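Local coordinates for protein aryl acylamidase (bacterium CSBL00001, PDB 4YJ6) that probably hydrolyses the amide bond of aryl acylamides, as a member of the amidase signature family of enzymes, at residues E305-G310 with D390-L395. Sequence-based numbering, arbitrary orientation.
Sequences EFVDLG and DRFDLL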
# COMPACT_ATOMS: atom_id res chain seq x y z
N GLU A 305 -26.79 4.47 -2.10
CA GLU A 305 -27.58 3.61 -3.00
C GLU A 305 -26.67 2.79 -3.89
O GLU A 305 -25.52 3.19 -4.18
CB GLU A 305 -28.56 4.44 -3.83
CG GLU A 305 -27.89 5.26 -4.89
CD GLU A 305 -28.82 6.30 -5.56
OE1 GLU A 305 -29.37 7.19 -4.87
OE2 GLU A 305 -28.95 6.26 -6.79
N PHE A 306 -27.13 1.62 -4.31
CA PHE A 306 -26.39 0.80 -5.26
C PHE A 306 -26.24 1.49 -6.61
O PHE A 306 -27.15 2.17 -7.08
CB PHE A 306 -27.05 -0.59 -5.44
CG PHE A 306 -26.86 -1.50 -4.28
CD1 PHE A 306 -25.69 -2.24 -4.15
CD2 PHE A 306 -27.83 -1.61 -3.30
CE1 PHE A 306 -25.50 -3.08 -3.06
CE2 PHE A 306 -27.64 -2.47 -2.19
CZ PHE A 306 -26.47 -3.19 -2.08
N VAL A 307 -25.04 1.37 -7.19
CA VAL A 307 -24.76 1.91 -8.52
C VAL A 307 -24.18 0.83 -9.44
O VAL A 307 -23.53 -0.12 -8.99
CB VAL A 307 -23.77 3.12 -8.45
CG1 VAL A 307 -24.39 4.23 -7.66
CG2 VAL A 307 -22.39 2.70 -7.84
N ASP A 308 -24.39 1.01 -10.73
CA ASP A 308 -23.82 0.13 -11.74
C ASP A 308 -22.81 0.95 -12.57
O ASP A 308 -23.16 1.88 -13.26
CB ASP A 308 -24.95 -0.40 -12.64
CG ASP A 308 -24.43 -1.26 -13.76
OD1 ASP A 308 -23.27 -1.74 -13.67
OD2 ASP A 308 -25.15 -1.44 -14.77
N LEU A 309 -21.53 0.61 -12.46
CA LEU A 309 -20.52 1.32 -13.24
C LEU A 309 -20.64 1.09 -14.74
O LEU A 309 -20.19 1.91 -15.53
CB LEU A 309 -19.12 0.88 -12.80
CG LEU A 309 -18.57 1.78 -11.70
CD1 LEU A 309 -19.30 1.43 -10.38
CD2 LEU A 309 -17.08 1.60 -11.61
N GLY A 310 -21.24 -0.03 -15.13
CA GLY A 310 -21.39 -0.33 -16.54
C GLY A 310 -20.09 -0.64 -17.29
O GLY A 310 -19.98 -0.35 -18.49
N ASP A 390 -19.94 11.93 -11.62
CA ASP A 390 -20.84 12.95 -12.15
C ASP A 390 -22.05 13.15 -11.23
O ASP A 390 -22.61 14.25 -11.14
CB ASP A 390 -21.35 12.53 -13.51
CG ASP A 390 -20.37 12.79 -14.64
OD1 ASP A 390 -19.40 13.57 -14.48
OD2 ASP A 390 -20.62 12.22 -15.73
N ARG A 391 -22.42 12.08 -10.53
CA ARG A 391 -23.63 12.06 -9.72
C ARG A 391 -23.44 11.79 -8.23
O ARG A 391 -24.35 12.11 -7.46
CB ARG A 391 -24.57 10.99 -10.28
CG ARG A 391 -24.95 11.23 -11.74
CD ARG A 391 -26.07 10.29 -12.15
NE ARG A 391 -26.58 10.53 -13.50
CZ ARG A 391 -26.48 9.68 -14.52
NH1 ARG A 391 -25.87 8.50 -14.38
NH2 ARG A 391 -26.99 10.01 -15.71
N PHE A 392 -22.30 11.23 -7.82
CA PHE A 392 -22.07 10.84 -6.43
C PHE A 392 -20.82 11.49 -5.90
O PHE A 392 -19.89 11.81 -6.66
CB PHE A 392 -21.93 9.30 -6.31
CG PHE A 392 -23.24 8.57 -6.63
CD1 PHE A 392 -24.16 8.33 -5.64
CD2 PHE A 392 -23.51 8.19 -7.93
CE1 PHE A 392 -25.38 7.69 -5.95
CE2 PHE A 392 -24.70 7.57 -8.27
CZ PHE A 392 -25.64 7.30 -7.27
N ASP A 393 -20.79 11.65 -4.59
CA ASP A 393 -19.63 12.20 -3.89
C ASP A 393 -18.58 11.13 -3.54
O ASP A 393 -17.43 11.46 -3.38
CB ASP A 393 -20.08 12.91 -2.60
CG ASP A 393 -21.08 14.02 -2.88
OD1 ASP A 393 -20.76 14.91 -3.69
OD2 ASP A 393 -22.20 13.99 -2.33
N LEU A 394 -18.99 9.88 -3.41
CA LEU A 394 -18.10 8.81 -2.95
C LEU A 394 -18.59 7.52 -3.56
O LEU A 394 -19.77 7.42 -3.86
CB LEU A 394 -18.15 8.65 -1.43
CG LEU A 394 -17.53 9.74 -0.56
CD1 LEU A 394 -18.04 9.57 0.89
CD2 LEU A 394 -15.97 9.72 -0.60
N LEU A 395 -17.70 6.55 -3.70
CA LEU A 395 -18.09 5.21 -4.13
C LEU A 395 -17.51 4.23 -3.12
O LEU A 395 -16.33 4.34 -2.77
CB LEU A 395 -17.54 4.91 -5.52
CG LEU A 395 -17.73 3.50 -6.06
CD1 LEU A 395 -19.21 3.19 -6.15
CD2 LEU A 395 -17.05 3.40 -7.43
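Phe392 lays the far end of its ring against Val307 and Glu305, and the two neighbours use different parts of it. From Val307 comes one methyl, CG1, which meets the ring obliquely, 3.3 Å from Phe392 CZ and almost as near to CE2. Glu305 stands at the ring's edge instead: its CD lies there in the ring plane, and OE2 is 3.5 Å from Phe392 CZ. The carboxylate is turned 77° from the ring, and the two side chains cross at about a right angle. In Glu305, CG sits between its own backbone N and carbonyl carbon (chi1 72°), 3.7 Å from Phe392 CE1, and the extended chain beyond carries the carboxylate on along that edge. The second methyl of Val307 serves another partner, with CG2 3.6 Å from Leu395 CD1, while Leu309 CD1 adds a looser touch to Leu395 CD2 at 4.2 Å. With an alanine in place of Phe392, Val307 CG1 and the Glu305 stem would probably lose their shared aromatic neighbour, leaving a gap beside the sheet edge.

The pattern illustrates how the ends of two non-adjacent strands, with the loops beside them, can meet through side chains across the strand between. Strands 303-306 and 394-398 flank strand 270-273 in the mixed sheet, parallel to it on either side, and both segments hydrogen-bond to its backbone; Lys270 also touches Phe392 and makes a long, weak ion pair with Glu305 OE1. Met385 of helix 368-389 packs against both Leu309 and Leu395. No hydrogen bond links the two segments directly, which implies cohesion by apolar packing, supplemented at the exposed Glu305 by an edge-on approach in which the carboxylate probably gains a weak electrostatic attraction from the positive edge of the ring.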